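Local coordinates for protein DNA polymerase (Bacillus phage phi29, PDB 2PY5) that replicates the viral DNA by protein-primed, highly processive strand-displacement synthesis and proofreads its product with a 3'-5' exonuclease, at residues F[332-335]-F[336-339]; F[200-203]-F[204-208]; F[42-45]-F[46-49]; F[161-164]-F[165-169]. The protein carries 2 engineered substitutions. One frame throughout, in Å; residues are numbered along the deposited sequence.

Interaction 1: F[332-335]-F[336-339]. With EDO (1,2-ethanediol), chain X.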
# COMPACT_ATOMS: atom_id res chain seq x y z
N ASP F 332 18.23 14.22 -1.90
CA ASP F 332 18.83 13.28 -0.92
C ASP F 332 20.32 13.52 -0.72
O ASP F 332 20.83 13.40 0.41
CB ASP F 332 18.59 11.84 -1.36
CG ASP F 332 17.13 11.45 -1.34
OD1 ASP F 332 16.53 11.45 -0.25
OD2 ASP F 332 16.58 11.09 -2.40
N LEU F 333 21.01 13.86 -1.80
CA LEU F 333 22.46 14.10 -1.75
C LEU F 333 22.76 15.34 -0.89
O LEU F 333 23.68 15.34 -0.05
CB LEU F 333 23.00 14.29 -3.17
CG LEU F 333 24.48 14.65 -3.24
CD1 LEU F 333 25.35 13.54 -2.66
CD2 LEU F 333 24.88 14.97 -4.67
N GLU F 334 21.99 16.42 -1.05
CA GLU F 334 22.24 17.59 -0.23
C GLU F 334 21.92 17.33 1.26
O GLU F 334 22.63 17.82 2.14
CB GLU F 334 21.51 18.80 -0.77
CG GLU F 334 22.07 19.25 -2.14
CD GLU F 334 23.59 19.60 -2.17
OE1 GLU F 334 24.20 20.02 -1.14
OE2 GLU F 334 24.18 19.46 -3.25
N LEU F 335 20.88 16.55 1.53
CA LEU F 335 20.60 16.15 2.91
C LEU F 335 21.80 15.40 3.49
O LEU F 335 22.20 15.63 4.63
CB LEU F 335 19.35 15.27 2.99
CG LEU F 335 18.03 16.04 2.94
CD1 LEU F 335 16.89 15.06 2.65
CD2 LEU F 335 17.80 16.80 4.25
N MET F 336 22.33 14.47 2.71
CA MET F 336 23.43 13.62 3.19
C MET F 336 24.66 14.47 3.48
O MET F 336 25.32 14.31 4.51
CB MET F 336 23.76 12.57 2.14
CG MET F 336 24.76 11.53 2.64
SD MET F 336 25.24 10.33 1.40
CE MET F 336 26.14 11.30 0.21
N LYS F 337 24.98 15.37 2.55
CA LYS F 337 26.17 16.21 2.71
C LYS F 337 26.05 17.12 3.93
O LYS F 337 27.05 17.42 4.57
CB LYS F 337 26.45 17.02 1.43
CG LYS F 337 26.81 16.17 0.25
CD LYS F 337 26.92 16.94 -1.06
CE LYS F 337 28.28 17.49 -1.30
NZ LYS F 337 28.44 17.92 -2.72
N GLU F 338 24.83 17.55 4.26
CA GLU F 338 24.63 18.37 5.46
C GLU F 338 24.69 17.55 6.76
O GLU F 338 25.23 18.00 7.75
CB GLU F 338 23.31 19.13 5.42
CG GLU F 338 23.11 19.96 6.69
CD GLU F 338 21.89 20.85 6.70
OE1 GLU F 338 21.20 20.94 5.68
OE2 GLU F 338 21.65 21.46 7.77
N HIS F 339 24.11 16.36 6.73
CA HIS F 339 23.97 15.58 7.95
C HIS F 339 25.19 14.74 8.29
O HIS F 339 25.33 14.30 9.44
CB HIS F 339 22.72 14.68 7.86
CG HIS F 339 21.44 15.42 8.02
ND1 HIS F 339 20.48 15.07 8.95
CD2 HIS F 339 20.95 16.51 7.38
CE1 HIS F 339 19.47 15.92 8.88
NE2 HIS F 339 19.72 16.78 7.91
C1 EDO X . 17.99 21.46 8.34
O1 EDO X . 19.21 21.89 8.95
C2 EDO X . 16.90 22.52 8.51
O2 EDO X . 15.80 22.06 9.31
O HOH W 1 26.90 20.60 -1.68
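Leu333 and Met336 meet through their methyl ends, with CD1 of Leu333 lying 3.7 Å from CE of Met336 on the buried flank of helix 330-339. The methionine runs straight as far as its sulfur and bends only at the last torsion (chi3 67°), which turns CE back toward the leucine. Lys337 adds to this apolar patch with its aliphatic part: its CD lies 4.0 Å from Leu333 CG, the two chains crossing at a slant.

The charged contacts are looser. Glu334 OE2 and Lys337 NZ are 4.6 Å apart, too far for a salt bridge, and a water mediates between the groups, donating to Glu334 OE1 at 2.8 Å and accepting weakly from Lys337 NZ, which also bonds to Tyr347 OH.

Backbone bonds supply the regular frame, four successive i to i+4 links running from Met336 N to Asp332 O through His339 N to Leu335 O. The last carbonyl also lies 3.1 Å from CD2 of His339, whose ring runs alongside the Leu335 side chain while its ND1 bonds to Ile299 O.

The helix is wedged between two kinds of neighbour. Leu335 and His339 face helix 427-447; Asp332 OD2, hydrogen-bonded to Ser329 OG, forms a salt bridge with Arg438 there, a residue probably involved in binding template-primer structures. Leu333 and Met336 rest on strand 324-329, and Met336 and Lys337 reach Leu342 of strand 340-356.

Interaction 2: F[200-203]-F[204-208]. With EDO (1,2-ethanediol), chain M.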
# COMPACT_ATOMS: atom_id res chain seq x y z
N ASP F 200 -5.98 11.94 -18.75
CA ASP F 200 -7.18 12.64 -19.26
C ASP F 200 -7.01 14.14 -19.09
O ASP F 200 -7.40 14.93 -19.98
CB ASP F 200 -8.45 12.22 -18.49
CG ASP F 200 -8.95 10.81 -18.85
OD1 ASP F 200 -8.47 10.20 -19.82
OD2 ASP F 200 -9.83 10.34 -18.11
N ILE F 201 -6.46 14.55 -17.95
CA ILE F 201 -6.40 15.96 -17.59
C ILE F 201 -5.27 16.69 -18.27
O ILE F 201 -5.46 17.81 -18.77
CB ILE F 201 -6.33 16.14 -16.06
CG1 ILE F 201 -7.65 15.70 -15.43
CG2 ILE F 201 -6.03 17.61 -15.69
CD1 ILE F 201 -8.88 16.40 -15.97
N ILE F 202 -4.08 16.08 -18.33
CA ILE F 202 -2.95 16.75 -19.00
C ILE F 202 -2.92 16.48 -20.50
O ILE F 202 -2.27 17.23 -21.23
CB ILE F 202 -1.59 16.42 -18.32
CG1 ILE F 202 -1.10 15.02 -18.67
CG2 ILE F 202 -1.70 16.63 -16.83
CD1 ILE F 202 0.45 14.93 -18.62
N THR F 203 -3.69 15.48 -20.95
CA THR F 203 -3.76 14.93 -22.32
C THR F 203 -2.64 13.97 -22.61
O THR F 203 -1.50 14.18 -22.17
CB THR F 203 -3.80 16.00 -23.46
OG1 THR F 203 -2.48 16.55 -23.68
CG2 THR F 203 -4.79 17.11 -23.14
N THR F 204 -2.95 12.90 -23.33
CA THR F 204 -1.96 11.91 -23.73
C THR F 204 -0.86 12.54 -24.60
O THR F 204 0.29 12.19 -24.46
CB THR F 204 -2.62 10.72 -24.47
OG1 THR F 204 -3.37 9.95 -23.53
CG2 THR F 204 -1.58 9.84 -25.11
N LYS F 205 -1.22 13.49 -25.47
CA LYS F 205 -0.24 14.20 -26.29
C LYS F 205 0.84 14.82 -25.41
O LYS F 205 2.04 14.62 -25.65
CB LYS F 205 -0.94 15.29 -27.11
CG LYS F 205 -0.01 16.06 -28.04
CD LYS F 205 -0.81 17.02 -28.92
CE LYS F 205 0.10 17.78 -29.89
NZ LYS F 205 0.73 16.89 -30.90
N LYS F 206 0.43 15.56 -24.38
CA LYS F 206 1.40 16.19 -23.48
C LYS F 206 2.16 15.13 -22.69
O LYS F 206 3.37 15.22 -22.54
CB LYS F 206 0.74 17.17 -22.52
CG LYS F 206 1.75 17.90 -21.60
CD LYS F 206 1.15 19.08 -20.84
CE LYS F 206 2.19 19.71 -19.90
NZ LYS F 206 1.55 20.67 -18.92
N PHE F 207 1.44 14.13 -22.18
CA PHE F 207 2.07 13.07 -21.38
C PHE F 207 3.25 12.45 -22.14
O PHE F 207 4.33 12.29 -21.60
CB PHE F 207 1.05 11.99 -20.99
CG PHE F 207 1.56 11.02 -19.99
CD1 PHE F 207 1.23 11.15 -18.65
CD2 PHE F 207 2.40 9.97 -20.37
CE1 PHE F 207 1.72 10.24 -17.71
CE2 PHE F 207 2.89 9.08 -19.43
CZ PHE F 207 2.56 9.23 -18.10
N LYS F 208 3.03 12.11 -23.42
CA LYS F 208 4.06 11.48 -24.23
C LYS F 208 5.26 12.40 -24.46
O LYS F 208 6.41 11.94 -24.54
CB LYS F 208 3.48 11.06 -25.59
CG LYS F 208 2.47 9.95 -25.50
CD LYS F 208 1.85 9.71 -26.86
CE LYS F 208 0.92 8.54 -26.87
NZ LYS F 208 -0.04 8.65 -28.01
C1 EDO M . 5.99 8.29 -25.32
O1 EDO M . 6.71 9.52 -25.50
C2 EDO M . 6.11 7.79 -23.88
O2 EDO M . 5.27 8.50 -22.97
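Thr203 reaches Lys206 through its hydroxyl, and one torsion explains the contact. With chi1 at 77°, OG1 sits between the backbone N and the carbonyl carbon, where it can serve two backbone groups. It accepts from Lys206 N at 3.2 Å in a nearly straight bond (164° at the hydrogen), and it donates to Ile202 O at 2.6 Å, in the plane of that carbonyl and on a lone pair. One hydroxyl thus ties the last carbonyl of one helix to an early amide of the next.

Ile202 turns its longer branch the same way relative to its own backbone (chi1 76°), which, with an extended second torsion, carries CD1 across the junction to Phe207. This methyl lies 3.7 Å from Phe207 CA and 3.8 Å from Phe207 CB, covering the root of the aromatic side chain. The ring leads away to pack on Leu195 and Phe198 of helix 190-202, with a cation-pi contact from Lys199. Lys206 runs fully extended; its CB passes 3.3 Å from Ile202 O before the chain heads outward.

Phe207 N bonds to Thr203 O at 2.9 Å, the first full turn of the new helix. At this junction of two successive helices Thr203, the first residue after helix 190-202 to leave helical angles (phi positive), is the N-cap of helix 204-210, in the region involved in DNA binding, synthesis-degradation coordination and terminal-protein interaction.

Interaction 3: F[42-45]-F[46-49]. With EDO (1,2-ethanediol), chain P.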
# COMPACT_ATOMS: atom_id res chain seq x y z
N ASN F 42 -22.90 -24.50 -0.78
CA ASN F 42 -21.89 -25.17 0.04
C ASN F 42 -20.99 -26.12 -0.76
O ASN F 42 -20.37 -27.00 -0.19
CB ASN F 42 -22.56 -25.89 1.22
CG ASN F 42 -23.33 -27.13 0.81
OD1 ASN F 42 -23.49 -27.42 -0.38
ND2 ASN F 42 -23.80 -27.91 1.81
N SER F 43 -20.90 -25.89 -2.07
CA SER F 43 -20.11 -26.76 -2.96
C SER F 43 -19.26 -25.96 -3.93
O SER F 43 -19.79 -25.22 -4.73
CB SER F 43 -21.06 -27.65 -3.75
OG SER F 43 -20.40 -28.33 -4.80
N LEU F 44 -17.93 -26.12 -3.86
CA LEU F 44 -17.04 -25.50 -4.84
C LEU F 44 -17.32 -26.04 -6.23
O LEU F 44 -17.26 -25.29 -7.21
CB LEU F 44 -15.56 -25.70 -4.48
CG LEU F 44 -14.54 -25.01 -5.38
CD1 LEU F 44 -14.83 -23.49 -5.51
CD2 LEU F 44 -13.11 -25.20 -4.89
N ASP F 45 -17.62 -27.33 -6.35
CA ASP F 45 -17.95 -27.90 -7.65
C ASP F 45 -19.12 -27.15 -8.28
O ASP F 45 -19.09 -26.84 -9.46
CB ASP F 45 -18.34 -29.37 -7.52
CG ASP F 45 -17.15 -30.31 -7.35
OD1 ASP F 45 -16.00 -29.92 -7.66
OD2 ASP F 45 -17.38 -31.49 -6.96
N GLU F 46 -20.14 -26.88 -7.48
CA GLU F 46 -21.31 -26.16 -7.96
C GLU F 46 -20.91 -24.74 -8.39
O GLU F 46 -21.35 -24.28 -9.46
CB GLU F 46 -22.34 -26.08 -6.85
CG GLU F 46 -23.65 -25.51 -7.27
CD GLU F 46 -24.67 -25.64 -6.18
OE1 GLU F 46 -24.70 -24.76 -5.29
OE2 GLU F 46 -25.42 -26.65 -6.20
N PHE F 47 -20.12 -24.08 -7.56
CA PHE F 47 -19.67 -22.70 -7.86
C PHE F 47 -18.90 -22.68 -9.17
O PHE F 47 -19.14 -21.84 -10.06
CB PHE F 47 -18.77 -22.18 -6.74
CG PHE F 47 -18.22 -20.79 -7.03
CD1 PHE F 47 -19.05 -19.67 -6.90
CD2 PHE F 47 -16.90 -20.59 -7.42
CE1 PHE F 47 -18.57 -18.39 -7.18
CE2 PHE F 47 -16.42 -19.30 -7.69
CZ PHE F 47 -17.27 -18.21 -7.56
N MET F 48 -17.94 -23.59 -9.30
CA MET F 48 -17.06 -23.59 -10.48
C MET F 48 -17.82 -23.96 -11.77
O MET F 48 -17.49 -23.46 -12.85
CB MET F 48 -15.86 -24.52 -10.27
CG MET F 48 -14.92 -24.00 -9.21
SD MET F 48 -14.23 -22.36 -9.55
CE MET F 48 -13.35 -22.63 -11.10
N ALA F 49 -18.82 -24.83 -11.69
CA ALA F 49 -19.67 -25.09 -12.85
C ALA F 49 -20.30 -23.78 -13.34
O ALA F 49 -20.35 -23.53 -14.54
CB ALA F 49 -20.75 -26.14 -12.52
C1 EDO P . -21.27 -31.19 -6.55
O1 EDO P . -22.08 -30.14 -6.03
C2 EDO P . -20.28 -31.68 -5.50
O2 EDO P . -19.43 -32.71 -6.03
O HOH W 2 -24.54 -25.77 -2.76
O HOH W 3 -24.74 -28.52 -3.44
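Ser43 and Glu46 are brought together by the serine torsion: chi1 of 169° swings OG opposite the backbone N and beside the carbonyl carbon, within reach of the first turn of helix 44-54. This is a classic N-cap. OG accepts from Glu46 N at 3.1 Å, with 162° at the hydrogen, and Ser43 O takes Phe47 N, so both oxygens of one residue serve amides of the opening turn.

A like torsion in Leu44 (chi1 -176°) lays its side chain alongside that of Met48, pointing the same way. Leu44 CD1 touches Met48 CG at 3.7 Å and Phe47 CD2 at 4.0 Å, a small apolar cluster extended by Trp73 of helix 63-76 and Phe13 of strand 8-15. The Phe47 ring also makes an edge-to-face contact with Phe13, joining the helix to strand 8-15 of the exonuclease sheet.

The outer face is polar. Glu46 OE1, hydrogen-bonded to Tyr27 OH, also lies 2.7 Å from a water that accepts from Asn42 N, bridging the end of the loop to the helix. Asp45 OD1 accepts from Trp73 NE1. A 1,2-ethanediol, probably from the crystallisation liquor, spans the cap: its O1 is hydrogen-bonded to Ser43 OG at 2.8 Å, and its O2 donates to Asp45 OD2 at 2.6 Å.

Interaction 4: F[161-164]-F[165-169]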
# COMPACT_ATOMS: atom_id res chain seq x y z
N GLU F 161 -27.41 -17.56 10.05
CA GLU F 161 -26.44 -16.56 10.51
C GLU F 161 -25.19 -16.51 9.62
O GLU F 161 -24.72 -15.43 9.24
CB GLU F 161 -26.04 -16.87 11.97
CG GLU F 161 -27.18 -16.71 12.98
CD GLU F 161 -28.08 -17.95 13.14
OE1 GLU F 161 -27.90 -18.98 12.44
OE2 GLU F 161 -29.00 -17.90 13.99
N GLU F 162 -24.66 -17.68 9.27
CA GLU F 162 -23.53 -17.77 8.35
C GLU F 162 -23.90 -17.23 6.96
O GLU F 162 -23.11 -16.52 6.33
CB GLU F 162 -23.07 -19.23 8.23
CG GLU F 162 -22.42 -19.75 9.50
CD GLU F 162 -22.33 -21.27 9.53
OE1 GLU F 162 -22.96 -21.96 8.69
OE2 GLU F 162 -21.63 -21.79 10.41
N TYR F 163 -25.09 -17.59 6.50
CA TYR F 163 -25.63 -17.15 5.20
C TYR F 163 -25.71 -15.63 5.14
O TYR F 163 -25.33 -15.02 4.15
CB TYR F 163 -27.02 -17.78 5.01
CG TYR F 163 -27.68 -17.57 3.65
CD1 TYR F 163 -27.72 -18.59 2.71
CD2 TYR F 163 -28.33 -16.37 3.34
CE1 TYR F 163 -28.36 -18.42 1.48
CE2 TYR F 163 -28.95 -16.18 2.12
CZ TYR F 163 -28.97 -17.21 1.20
OH TYR F 163 -29.60 -17.03 -0.01
N ALA F 164 -26.21 -15.03 6.22
CA ALA F 164 -26.33 -13.57 6.32
C ALA F 164 -24.97 -12.89 6.28
O ALA F 164 -24.82 -11.84 5.63
CB ALA F 164 -27.09 -13.20 7.59
N TYR F 165 -23.98 -13.46 6.96
CA TYR F 165 -22.62 -12.90 6.93
C TYR F 165 -22.03 -12.94 5.52
O TYR F 165 -21.40 -11.98 5.07
CB TYR F 165 -21.69 -13.67 7.87
CG TYR F 165 -21.66 -13.21 9.31
CD1 TYR F 165 -21.39 -11.88 9.63
CD2 TYR F 165 -21.87 -14.11 10.35
CE1 TYR F 165 -21.36 -11.45 10.96
CE2 TYR F 165 -21.84 -13.69 11.68
CZ TYR F 165 -21.58 -12.37 11.97
OH TYR F 165 -21.55 -11.95 13.29
N ILE F 166 -22.21 -14.06 4.84
CA ILE F 166 -21.67 -14.24 3.50
C ILE F 166 -22.34 -13.27 2.53
O ILE F 166 -21.67 -12.60 1.73
CB ILE F 166 -21.83 -15.72 3.02
CG1 ILE F 166 -21.02 -16.66 3.92
CG2 ILE F 166 -21.39 -15.85 1.54
CD1 ILE F 166 -21.46 -18.14 3.83
N LYS F 167 -23.66 -13.16 2.61
CA LYS F 167 -24.42 -12.24 1.78
C LYS F 167 -23.97 -10.79 2.03
O LYS F 167 -23.85 -10.00 1.09
CB LYS F 167 -25.91 -12.38 2.07
CG LYS F 167 -26.77 -11.69 1.04
CD LYS F 167 -28.22 -11.85 1.36
CE LYS F 167 -29.08 -11.08 0.39
NZ LYS F 167 -30.52 -11.25 0.68
N ASN F 168 -23.74 -10.45 3.29
CA ASN F 168 -23.30 -9.09 3.64
C ASN F 168 -21.91 -8.82 3.06
O ASN F 168 -21.67 -7.74 2.49
CB ASN F 168 -23.30 -8.92 5.16
CG ASN F 168 -22.86 -7.54 5.59
OD1 ASN F 168 -22.01 -7.39 6.48
ND2 ASN F 168 -23.45 -6.51 4.98
N ASP F 169 -21.00 -9.77 3.22
CA ASP F 169 -19.64 -9.62 2.67
C ASP F 169 -19.64 -9.35 1.18
O ASP F 169 -18.99 -8.41 0.71
CB ASP F 169 -18.78 -10.85 2.92
CG ASP F 169 -18.26 -10.93 4.33
OD1 ASP F 169 -18.52 -10.02 5.14
OD2 ASP F 169 -17.56 -11.93 4.63
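Tyr165 folds back over the preceding turn of helix 160-182, its CD2 lying 3.3 Å from Glu161 O, the carbonyl that also receives Tyr165 N. Its first torsion (chi1 -87°) places CG beside the backbone N, which brings the ring close to the Glu161 carbonyl, with CA of Glu162 at the ring edge, near its plane. The phenol end bonds to Lys143 O.

Ile166 comes next and crowds Glu162 O, which accepts its amide at 3.0 Å and is approached by CG1 at 3.2 Å and by CD1 at 3.4 Å. The same side chain packs on Ala26, Ile40 and Glu14, residues of three strands of the exonuclease sheet.

Lys167 N bonds to Tyr163 O, and the lysine then extends past the tyrosine, its CD 4.5 Å from CE2 of Tyr163. Both side chains reach Tyr38 OH, the lysine only weakly. Asn168 N donates to Ala164 O at 2.9 Å, while its amide group turns outward to Leu142 N and Thr140 O, clasping the adjoining loop.

Asp169 follows, its N bonded to Tyr165 O; it is a magnesium ligand in a structure of this protein, and here it packs against a phosphate of the bound DNA. The backbone bonds stay within the helix while polar side-chain ends bond to the adjoining loop and to strand 38-41, joining the helix that carries Asp169 to its surroundings.

All four are local contacts on helices, yet their settings differ. Interactions 3 and 4 belong to the exonuclease region, with centres about 17 Å apart; they pack on the same mixed sheet through different helices, and only interaction 4 contains a metal ligand. Interaction 1 lies on the far side of the chain's centre, about 59 Å from interaction 3, in the polymerization region. Interactions 1, 3 and 4 are partly buried, whereas interaction 2 is a surface contact at a helix junction. Chemistry follows position: interactions 2 and 3 add a hydroxyl cap to the backbone bonds of a helix start, whereas in 1 and 4, within a helix, such bonds run on without a cap.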